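Ammonium transporter (Kuenenia stuttgartiensis, PDB 6EU6) probably senses ammonium at the membrane through an ammonium-transporter fold and passes the signal on to a histidine kinase. Local coordinates at residues A44-V49 with E117-I122; V185-D190 with R387-P392. One frame throughout, in Å; residues are numbered along the deposited sequence.

Contacts 1 and 2 illustrate how a helix and a loop, or two loops, can be tied by arginines that grasp backbone carbonyls. Their centres lie 13 Å apart on the same side of the chain's centre, and contact 1 closes along the sequence before contact 2 opens. The loop ahead of helix 121-144 joins them: Glu117 OE2 forms a salt bridge with Arg188 NH1 at 2.9 Å, and Arg118 NE lies 2.9 Å from Gly186 O, a probable hydrogen bond. A dodecyl maltoside touches both contacts, bonded to Ile122 N in one and Arg389 O in the other, while the second detergent, the nonyl maltoside, meets Pro187 in contact 2.

Contact 1. Residues A44-V49 with E117-I122. With LMT (dodecyl-beta-D-maltoside), chain E; SO4 (sulfate ion), chain H.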
loop_
_atom_site.group_PDB
_atom_site.type_symbol
_atom_site.label_atom_id
_atom_site.label_comp_id
_atom_site.label_asym_id
_atom_site.label_seq_id
_atom_site.Cartn_x
_atom_site.Cartn_y
_atom_site.Cartn_z
ATOM N N ALA A 44 -5.415 -15.598 -8.369
ATOM C CA ALA A 44 -4.339 -14.971 -7.612
ATOM C C ALA A 44 -2.991 -15.370 -8.204
ATOM O O ALA A 44 -2.107 -14.533 -8.455
ATOM C CB ALA A 44 -4.402 -15.341 -6.126
ATOM N N LEU A 45 -2.848 -16.643 -8.492
ATOM C CA LEU A 45 -1.609 -17.168 -9.028
ATOM C C LEU A 45 -1.265 -16.696 -10.439
ATOM O O LEU A 45 -0.087 -16.451 -10.708
ATOM C CB LEU A 45 -1.612 -18.680 -8.998
ATOM C CG LEU A 45 -1.670 -19.156 -7.544
ATOM C CD1 LEU A 45 -1.734 -20.672 -7.567
ATOM C CD2 LEU A 45 -0.503 -18.675 -6.683
ATOM N N ARG A 46 -2.267 -16.597 -11.337
ATOM C CA ARG A 46 -2.016 -16.075 -12.685
ATOM C C ARG A 46 -1.498 -14.647 -12.635
ATOM O O ARG A 46 -0.587 -14.260 -13.383
ATOM C CB ARG A 46 -3.281 -16.199 -13.562
ATOM C CG ARG A 46 -3.555 -17.645 -13.922
ATOM C CD ARG A 46 -4.984 -17.830 -14.342
ATOM N NE ARG A 46 -5.228 -19.233 -14.581
ATOM C CZ ARG A 46 -6.191 -19.742 -15.344
ATOM N NH1 ARG A 46 -7.113 -18.970 -15.971
ATOM N NH2 ARG A 46 -6.194 -21.061 -15.520
ATOM N N ASN A 47 -2.092 -13.815 -11.767
ATOM C CA ASN A 47 -1.662 -12.457 -11.608
ATOM C C ASN A 47 -0.231 -12.304 -11.067
ATOM O O ASN A 47 0.499 -11.409 -11.471
ATOM C CB ASN A 47 -2.586 -11.709 -10.655
ATOM C CG ASN A 47 -3.784 -11.155 -11.376
ATOM O OD1 ASN A 47 -3.688 -10.127 -12.052
ATOM N ND2 ASN A 47 -4.898 -11.874 -11.302
ATOM N N LEU A 48 0.181 -13.179 -10.156
ATOM C CA LEU A 48 1.564 -13.151 -9.689
ATOM C C LEU A 48 2.514 -13.610 -10.790
ATOM O O LEU A 48 3.546 -12.996 -11.024
ATOM C CB LEU A 48 1.721 -14.029 -8.478
ATOM C CG LEU A 48 3.150 -14.165 -7.950
ATOM C CD1 LEU A 48 3.725 -12.834 -7.551
ATOM C CD2 LEU A 48 3.158 -15.038 -6.743
ATOM N N VAL A 49 2.176 -14.696 -11.439
ATOM C CA VAL A 49 2.970 -15.232 -12.510
ATOM C C VAL A 49 3.160 -14.251 -13.660
ATOM O O VAL A 49 4.305 -14.103 -14.165
ATOM C CB VAL A 49 2.432 -16.577 -13.007
ATOM C CG1 VAL A 49 3.096 -17.055 -14.292
ATOM C CG2 VAL A 49 2.647 -17.656 -11.905
ATOM N N GLU A 117 -11.439 -18.036 -15.036
ATOM C CA GLU A 117 -12.495 -19.034 -14.690
ATOM C C GLU A 117 -12.633 -20.205 -15.666
ATOM O O GLU A 117 -13.110 -21.242 -15.241
ATOM C CB GLU A 117 -13.913 -18.407 -14.406
ATOM C CG GLU A 117 -13.841 -17.130 -13.553
ATOM C CD GLU A 117 -14.905 -17.085 -12.491
ATOM O OE1 GLU A 117 -14.627 -17.289 -11.299
ATOM O OE2 GLU A 117 -16.047 -16.845 -12.861
ATOM N N ARG A 118 -12.139 -20.073 -16.895
ATOM C CA ARG A 118 -12.314 -21.158 -17.866
ATOM C C ARG A 118 -11.188 -21.326 -18.858
ATOM O O ARG A 118 -11.131 -22.331 -19.550
ATOM C CB ARG A 118 -13.663 -21.062 -18.555
ATOM C CG ARG A 118 -13.741 -20.072 -19.738
ATOM C CD ARG A 118 -13.649 -18.610 -19.307
ATOM N NE ARG A 118 -14.058 -17.694 -20.379
ATOM C CZ ARG A 118 -14.028 -16.373 -20.352
ATOM N NH1 ARG A 118 -13.667 -15.739 -19.239
ATOM N NH2 ARG A 118 -14.378 -15.671 -21.406
ATOM N N SER A 119 -10.271 -20.380 -18.927
ATOM C CA SER A 119 -9.085 -20.584 -19.672
ATOM C C SER A 119 -8.125 -21.433 -18.869
ATOM O O SER A 119 -8.144 -21.417 -17.592
ATOM C CB SER A 119 -8.464 -19.258 -20.077
ATOM O OG SER A 119 -7.983 -18.532 -18.984
ATOM N N GLY A 120 -7.243 -22.148 -19.585
ATOM C CA GLY A 120 -6.159 -22.872 -18.939
ATOM C C GLY A 120 -4.951 -22.020 -18.731
ATOM O O GLY A 120 -4.840 -20.882 -19.281
ATOM N N PHE A 121 -4.024 -22.549 -17.933
ATOM C CA PHE A 121 -2.773 -21.843 -17.616
ATOM C C PHE A 121 -1.922 -21.395 -18.822
ATOM O O PHE A 121 -1.473 -20.255 -18.911
ATOM C CB PHE A 121 -1.939 -22.700 -16.721
ATOM C CG PHE A 121 -0.821 -21.967 -16.084
ATOM C CD1 PHE A 121 -1.070 -20.927 -15.216
ATOM C CD2 PHE A 121 0.497 -22.327 -16.330
ATOM C CE1 PHE A 121 -0.022 -20.240 -14.593
ATOM C CE2 PHE A 121 1.538 -21.652 -15.731
ATOM C CZ PHE A 121 1.274 -20.616 -14.837
ATOM N N ILE A 122 -1.744 -22.253 -19.788
ATOM C CA ILE A 122 -0.824 -21.950 -20.878
ATOM C C ILE A 122 -1.254 -20.739 -21.708
ATOM O O ILE A 122 -0.435 -19.881 -22.057
ATOM C CB ILE A 122 -0.605 -23.205 -21.791
ATOM C CG1 ILE A 122 0.191 -24.313 -21.048
ATOM C CG2 ILE A 122 0.074 -22.810 -23.096
ATOM C CD1 ILE A 122 1.420 -23.845 -20.330
HETATM C C1B LMT E . -5.957 -27.150 -18.852
HETATM C C2B LMT E . -6.857 -28.233 -18.170
HETATM C C3B LMT E . -6.766 -29.548 -18.934
HETATM C C4B LMT E . -7.222 -29.228 -20.328
HETATM C C5B LMT E . -6.298 -28.249 -21.002
HETATM C C6B LMT E . -6.750 -28.072 -22.462
HETATM O O1B LMT E . -4.596 -27.559 -18.807
HETATM O O2B LMT E . -6.443 -28.518 -16.827
HETATM O O3B LMT E . -7.613 -30.598 -18.448
HETATM O "O4'" LMT E . -7.287 -30.433 -21.101
HETATM O O5B LMT E . -6.280 -27.012 -20.237
HETATM O O6B LMT E . -8.196 -28.256 -22.670
HETATM C "C1'" LMT E . -0.921 -26.584 -17.248
HETATM C "C2'" LMT E . -2.141 -26.441 -16.421
HETATM C "C3'" LMT E . -3.271 -27.187 -16.971
HETATM C "C4'" LMT E . -3.607 -26.676 -18.298
HETATM C "C5'" LMT E . -2.323 -26.657 -19.162
HETATM C "C6'" LMT E . -2.600 -25.981 -20.489
HETATM O "O1'" LMT E . 0.143 -25.879 -16.646
HETATM O "O2'" LMT E . -1.927 -27.013 -15.161
HETATM O "O3'" LMT E . -4.440 -27.044 -16.187
HETATM O "O5'" LMT E . -1.224 -26.031 -18.517
HETATM O "O6'" LMT E . -3.293 -24.721 -20.405
HETATM C C1 LMT E . 1.377 -25.994 -17.403
HETATM C C2 LMT E . 2.542 -25.383 -16.610
HETATM C C3 LMT E . 3.835 -25.257 -17.409
HETATM C C4 LMT E . 4.996 -24.647 -16.585
HETATM C C5 LMT E . 5.421 -23.250 -17.054
HETATM C C6 LMT E . 6.917 -22.952 -17.134
HETATM C C7 LMT E . 7.146 -21.428 -17.175
HETATM C C8 LMT E . 7.991 -20.929 -18.342
HETATM C C9 LMT E . 8.198 -19.391 -18.378
HETATM C C10 LMT E . 9.362 -18.924 -19.327
HETATM C C11 LMT E . 9.162 -17.631 -20.189
HETATM C C12 LMT E . 10.009 -16.386 -19.856
HETATM S S SO4 H . -4.529 -22.625 -13.099
HETATM O O1 SO4 H . -4.803 -22.368 -11.707
HETATM O O2 SO4 H . -5.791 -23.146 -13.725
HETATM O O3 SO4 H . -3.461 -23.643 -13.208
HETATM O O4 SO4 H . -3.943 -21.387 -13.668
#
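The carbonyl oxygen of Ser119 is gripped end-on by both terminal nitrogens of Arg46, NH2 to Ser119 O at 2.9 Å and NH1 to the same oxygen at 3.1 Å. The oxygen lies in the guanidinium plane, yet both donors reach it from one face of the peptide, NH1 standing 54° out of the carbonyl plane. The arginine thus demonstrates how one flat cation can serve two acceptors along its edge: beside the carbonyl, NE gives a fairly straight bond to SO4 O4 (2.7 Å, 159°), and NH2 adds weak bonds to O4 and O2 of the sulfate, an ion probably from the crystallisation liquor. With CG anti to the carbonyl carbon (chi1 -71°) and the chain extended from there to NE, the guanidinium is carried from helix 40-67 to the Ser119 carbonyl. Gly120 O lies over one guanidinium face. The Ser119 hydroxyl, close to NH1, has its stronger partner in Ile115 O. Phe121 turns its ring edge to the aliphatic part of Arg46, CD1 lying 4.3 Å from Arg46 CG, while Val49 CG1 meets Phe121 CZ at 4.0 Å. A leucine in place of Arg46 removes both donors to Ser119 O and is likely to leave that carbonyl without its cationic mate and the loop less firmly tied to helix 40-67. Dodecyl maltoside packs along Phe121 and Ile122, accepting a bond from Ile122 N at its O6' (3.0 Å). The contact joins helix 40-67 to the loop that leads into helix 121-144, whose Asn124 and Ile125 touch Arg46 and Val49; on helix 40-67, Leu45 and Val49 also pack on Val206 and Leu254 of the second subunit.

Contact 2. Residues V185-D190 with R387-P392; sequences VGPRID and RLRVTP. With LMT (dodecyl-beta-D-maltoside), chain E; ZDM (nonyl 4-O-alpha-D-glucopyranosyl-beta-D-glucopyranoside), chain D.
The backbones of 185-190 and 387-392 run nearly parallel, their touching parts 9° apart, with Val185 and Leu388 closest at 5.6 Å between CA atoms. They are two loops of the ammonium-transporter fold, one leaving helix 167-185, the other running from helix 353-385 to helix 392-397, where Thr391 takes the N-cap position. Gly186 leaves the helical conformation with positive phi (93°), and a CB there would collide with Arg389 NH1 and with the carbonyl oxygen of Val185. Between the loops Arg389 shows how one side chain can tie two carbonyls: NH1 bonds to Val185 O at 2.8 Å, and both NH1 and NH2 hold Pro187 O. The latter oxygen lies in the guanidinium plane, reached by NH2 at 2.9 Å. A bend at chi3 (66°) in the arginine chain turns this edge towards the 185-190 backbone. Glu395 completes the arrangement, forming a salt bridge with Arg389 NH2 and accepting from Ile189 N. Nearer the helix end, Val185 CG2 packs on Leu388 CB at 4.1 Å, while Ile189 CG2 approaches NH2. On the side of 387-392 turned away from 185-190, dodecyl maltoside O6B donates to Arg389 O over 2.6 Å.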
loop_
_atom_site.group_PDB
_atom_site.type_symbol
_atom_site.label_atom_id
_atom_site.label_comp_id
_atom_site.label_asym_id
_atom_site.label_seq_id
_atom_site.Cartn_x
_atom_site.Cartn_y
_atom_site.Cartn_z
ATOM N N VAL A 185 -11.377 -18.013 -26.231
ATOM C CA VAL A 185 -11.639 -18.976 -25.135
ATOM C C VAL A 185 -13.154 -19.377 -25.078
ATOM O O VAL A 185 -13.530 -20.513 -24.769
ATOM C CB VAL A 185 -11.176 -18.361 -23.795
ATOM C CG1 VAL A 185 -11.701 -19.154 -22.623
ATOM C CG2 VAL A 185 -9.669 -18.237 -23.754
ATOM N N GLY A 186 -14.002 -18.402 -25.311
ATOM C CA GLY A 186 -15.423 -18.575 -25.286
ATOM C C GLY A 186 -15.972 -18.256 -23.921
ATOM O O GLY A 186 -15.223 -18.124 -22.952
ATOM N N PRO A 187 -17.288 -18.188 -23.816
ATOM C CA PRO A 187 -17.890 -17.842 -22.515
ATOM C C PRO A 187 -17.808 -18.901 -21.463
ATOM O O PRO A 187 -17.569 -20.087 -21.723
ATOM C CB PRO A 187 -19.382 -17.584 -22.848
ATOM C CG PRO A 187 -19.477 -17.685 -24.366
ATOM C CD PRO A 187 -18.297 -18.478 -24.839
ATOM N N ARG A 188 -17.985 -18.475 -20.235
ATOM C CA ARG A 188 -18.057 -19.446 -19.169
ATOM C C ARG A 188 -19.305 -20.333 -19.442
ATOM O O ARG A 188 -20.341 -19.860 -19.947
ATOM C CB ARG A 188 -18.145 -18.729 -17.799
ATOM C CG ARG A 188 -16.855 -18.003 -17.382
ATOM C CD ARG A 188 -17.029 -17.190 -16.125
ATOM N NE ARG A 188 -17.777 -15.966 -16.475
ATOM C CZ ARG A 188 -18.071 -14.982 -15.626
ATOM N NH1 ARG A 188 -17.617 -14.983 -14.366
ATOM N NH2 ARG A 188 -18.702 -13.955 -16.084
ATOM N N ILE A 189 -19.192 -21.599 -19.109
ATOM C CA ILE A 189 -20.283 -22.525 -19.289
ATOM C C ILE A 189 -21.647 -22.065 -18.830
ATOM O O ILE A 189 -22.627 -22.220 -19.552
ATOM C CB ILE A 189 -20.043 -23.923 -18.667
ATOM C CG1 ILE A 189 -19.910 -23.816 -17.166
ATOM C CG2 ILE A 189 -18.899 -24.607 -19.384
ATOM C CD1 ILE A 189 -19.385 -25.041 -16.473
ATOM N N ASP A 190 -21.817 -21.540 -17.653
ATOM C CA ASP A 190 -23.254 -21.177 -17.365
ATOM C C ASP A 190 -23.515 -19.701 -17.543
ATOM O O ASP A 190 -24.369 -19.160 -16.860
ATOM C CB ASP A 190 -23.544 -21.560 -15.931
ATOM C CG ASP A 190 -22.330 -21.296 -15.028
ATOM O OD1 ASP A 190 -21.334 -20.641 -15.539
ATOM O OD2 ASP A 190 -22.337 -21.815 -13.875
ATOM N N ARG A 387 -5.458 -26.646 -26.454
ATOM C CA ARG A 387 -6.807 -26.152 -26.187
ATOM C C ARG A 387 -6.748 -24.965 -25.157
ATOM O O ARG A 387 -5.941 -24.937 -24.236
ATOM C CB ARG A 387 -7.776 -27.258 -25.749
ATOM C CG ARG A 387 -8.529 -27.956 -26.904
ATOM C CD ARG A 387 -9.248 -27.045 -27.925
ATOM N NE ARG A 387 -10.416 -26.309 -27.382
ATOM C CZ ARG A 387 -10.504 -24.983 -27.163
ATOM N NH1 ARG A 387 -9.537 -24.167 -27.452
ATOM N NH2 ARG A 387 -11.599 -24.458 -26.684
ATOM N N LEU A 388 -7.589 -23.978 -25.407
ATOM C CA LEU A 388 -7.531 -22.711 -24.706
ATOM C C LEU A 388 -8.305 -22.820 -23.423
ATOM O O LEU A 388 -8.000 -22.047 -22.481
ATOM C CB LEU A 388 -8.084 -21.552 -25.581
ATOM C CG LEU A 388 -7.397 -21.304 -26.907
ATOM C CD1 LEU A 388 -8.024 -20.140 -27.634
ATOM C CD2 LEU A 388 -5.871 -21.175 -26.754
ATOM N N ARG A 389 -9.358 -23.654 -23.411
ATOM C CA ARG A 389 -10.153 -23.818 -22.205
ATOM C C ARG A 389 -9.822 -25.047 -21.414
ATOM O O ARG A 389 -9.298 -26.027 -21.938
ATOM C CB ARG A 389 -11.616 -23.961 -22.437
ATOM C CG ARG A 389 -12.238 -23.118 -23.416
ATOM C CD ARG A 389 -13.652 -23.606 -23.619
ATOM N NE ARG A 389 -14.547 -23.460 -22.466
ATOM C CZ ARG A 389 -15.437 -22.489 -22.266
ATOM N NH1 ARG A 389 -15.554 -21.432 -23.079
ATOM N NH2 ARG A 389 -16.226 -22.562 -21.227
ATOM N N VAL A 390 -10.206 -25.017 -20.151
ATOM C CA VAL A 390 -10.209 -26.217 -19.332
ATOM C C VAL A 390 -11.472 -27.042 -19.659
ATOM O O VAL A 390 -12.409 -26.559 -20.321
ATOM C CB VAL A 390 -10.120 -25.915 -17.814
ATOM C CG1 VAL A 390 -8.946 -25.043 -17.505
ATOM C CG2 VAL A 390 -11.428 -25.288 -17.252
ATOM N N THR A 391 -11.520 -28.288 -19.181
ATOM C CA THR A 391 -12.694 -29.145 -19.453
ATOM C C THR A 391 -13.880 -28.620 -18.667
ATOM O O THR A 391 -13.726 -27.934 -17.640
ATOM C CB THR A 391 -12.443 -30.625 -19.099
ATOM O OG1 THR A 391 -12.273 -30.760 -17.672
ATOM C CG2 THR A 391 -11.171 -31.117 -19.799
ATOM N N PRO A 392 -15.089 -28.921 -19.139
ATOM C CA PRO A 392 -16.240 -28.435 -18.420
ATOM C C PRO A 392 -16.284 -28.923 -16.971
ATOM O O PRO A 392 -16.788 -28.192 -16.086
ATOM C CB PRO A 392 -17.400 -29.026 -19.224
ATOM C CG PRO A 392 -16.883 -29.102 -20.604
ATOM C CD PRO A 392 -15.496 -29.651 -20.346
HETATM C C1B LMT E . -5.957 -27.150 -18.852
HETATM C C2B LMT E . -6.857 -28.233 -18.170
HETATM C C3B LMT E . -6.766 -29.548 -18.934
HETATM C C4B LMT E . -7.222 -29.228 -20.328
HETATM C C5B LMT E . -6.298 -28.249 -21.002
HETATM C C6B LMT E . -6.750 -28.072 -22.462
HETATM O O1B LMT E . -4.596 -27.559 -18.807
HETATM O O2B LMT E . -6.443 -28.518 -16.827
HETATM O O3B LMT E . -7.613 -30.598 -18.448
HETATM O "O4'" LMT E . -7.287 -30.433 -21.101
HETATM O O5B LMT E . -6.280 -27.012 -20.237
HETATM O O6B LMT E . -8.196 -28.256 -22.670
HETATM C "C1'" LMT E . -0.921 -26.584 -17.248
HETATM C "C2'" LMT E . -2.141 -26.441 -16.421
HETATM C "C3'" LMT E . -3.271 -27.187 -16.971
HETATM C "C4'" LMT E . -3.607 -26.676 -18.298
HETATM C "C5'" LMT E . -2.323 -26.657 -19.162
HETATM C "C6'" LMT E . -2.600 -25.981 -20.489
HETATM O "O1'" LMT E . 0.143 -25.879 -16.646
HETATM O "O2'" LMT E . -1.927 -27.013 -15.161
HETATM O "O3'" LMT E . -4.440 -27.044 -16.187
HETATM O "O5'" LMT E . -1.224 -26.031 -18.517
HETATM O "O6'" LMT E . -3.293 -24.721 -20.405
HETATM C C1 LMT E . 1.377 -25.994 -17.403
HETATM C C2 LMT E . 2.542 -25.383 -16.610
HETATM C C3 LMT E . 3.835 -25.257 -17.409
HETATM C C4 LMT E . 4.996 -24.647 -16.585
HETATM C C5 LMT E . 5.421 -23.250 -17.054
HETATM C C6 LMT E . 6.917 -22.952 -17.134
HETATM C C7 LMT E . 7.146 -21.428 -17.175
HETATM C C8 LMT E . 7.991 -20.929 -18.342
HETATM C C9 LMT E . 8.198 -19.391 -18.378
HETATM C C10 LMT E . 9.362 -18.924 -19.327
HETATM C C11 LMT E . 9.162 -17.631 -20.189
HETATM C C12 LMT E . 10.009 -16.386 -19.856
HETATM C C1 ZDM D . -21.076 -14.051 -31.148
HETATM O O1 ZDM D . -23.328 -18.154 -27.646
HETATM C C2 ZDM D . -22.278 -14.819 -30.555
HETATM O O2 ZDM D . -26.687 -17.383 -26.252
HETATM C C3 ZDM D . -22.059 -15.852 -29.407
HETATM O O3 ZDM D . -25.140 -16.980 -30.752
HETATM C C4 ZDM D . -20.603 -15.887 -28.920
HETATM O O4 ZDM D . -27.001 -16.454 -28.743
HETATM C C5 ZDM D . -24.997 -17.722 -29.531
HETATM O O5 ZDM D . -19.758 -15.803 -30.050
HETATM C C6 ZDM D . -19.658 -14.610 -30.818
HETATM O O6 ZDM D . -22.961 -19.365 -25.183
HETATM C C7 ZDM D . -25.721 -17.000 -28.401
HETATM O O7 ZDM D . -22.497 -17.178 -29.781
HETATM C C8 ZDM D . -25.800 -17.951 -27.230
HETATM C C9 ZDM D . -24.378 -18.140 -26.672
HETATM C C10 ZDM D . -23.575 -17.702 -29.005
HETATM C C11 ZDM D . -24.198 -19.447 -25.910
HETATM O O16 ZDM D . -18.575 -13.867 -30.205
HETATM C C18 ZDM D . -18.342 -12.463 -30.316
HETATM C C19 ZDM D . -18.145 -11.981 -31.737
HETATM C C22 ZDM D . -17.053 -10.930 -31.859
HETATM C C25 ZDM D . -17.582 -9.560 -32.231
HETATM C C28 ZDM D . -16.531 -8.446 -32.128
HETATM C C31 ZDM D . -15.753 -8.232 -33.415
HETATM C C34 ZDM D . -15.210 -6.826 -33.536
HETATM O O49 ZDM D . -21.318 -12.646 -30.940
HETATM O O55 ZDM D . -22.858 -15.458 -31.678
HETATM C C57 ZDM D . -20.245 -17.198 -28.204
HETATM O O61 ZDM D . -21.023 -17.298 -27.010
#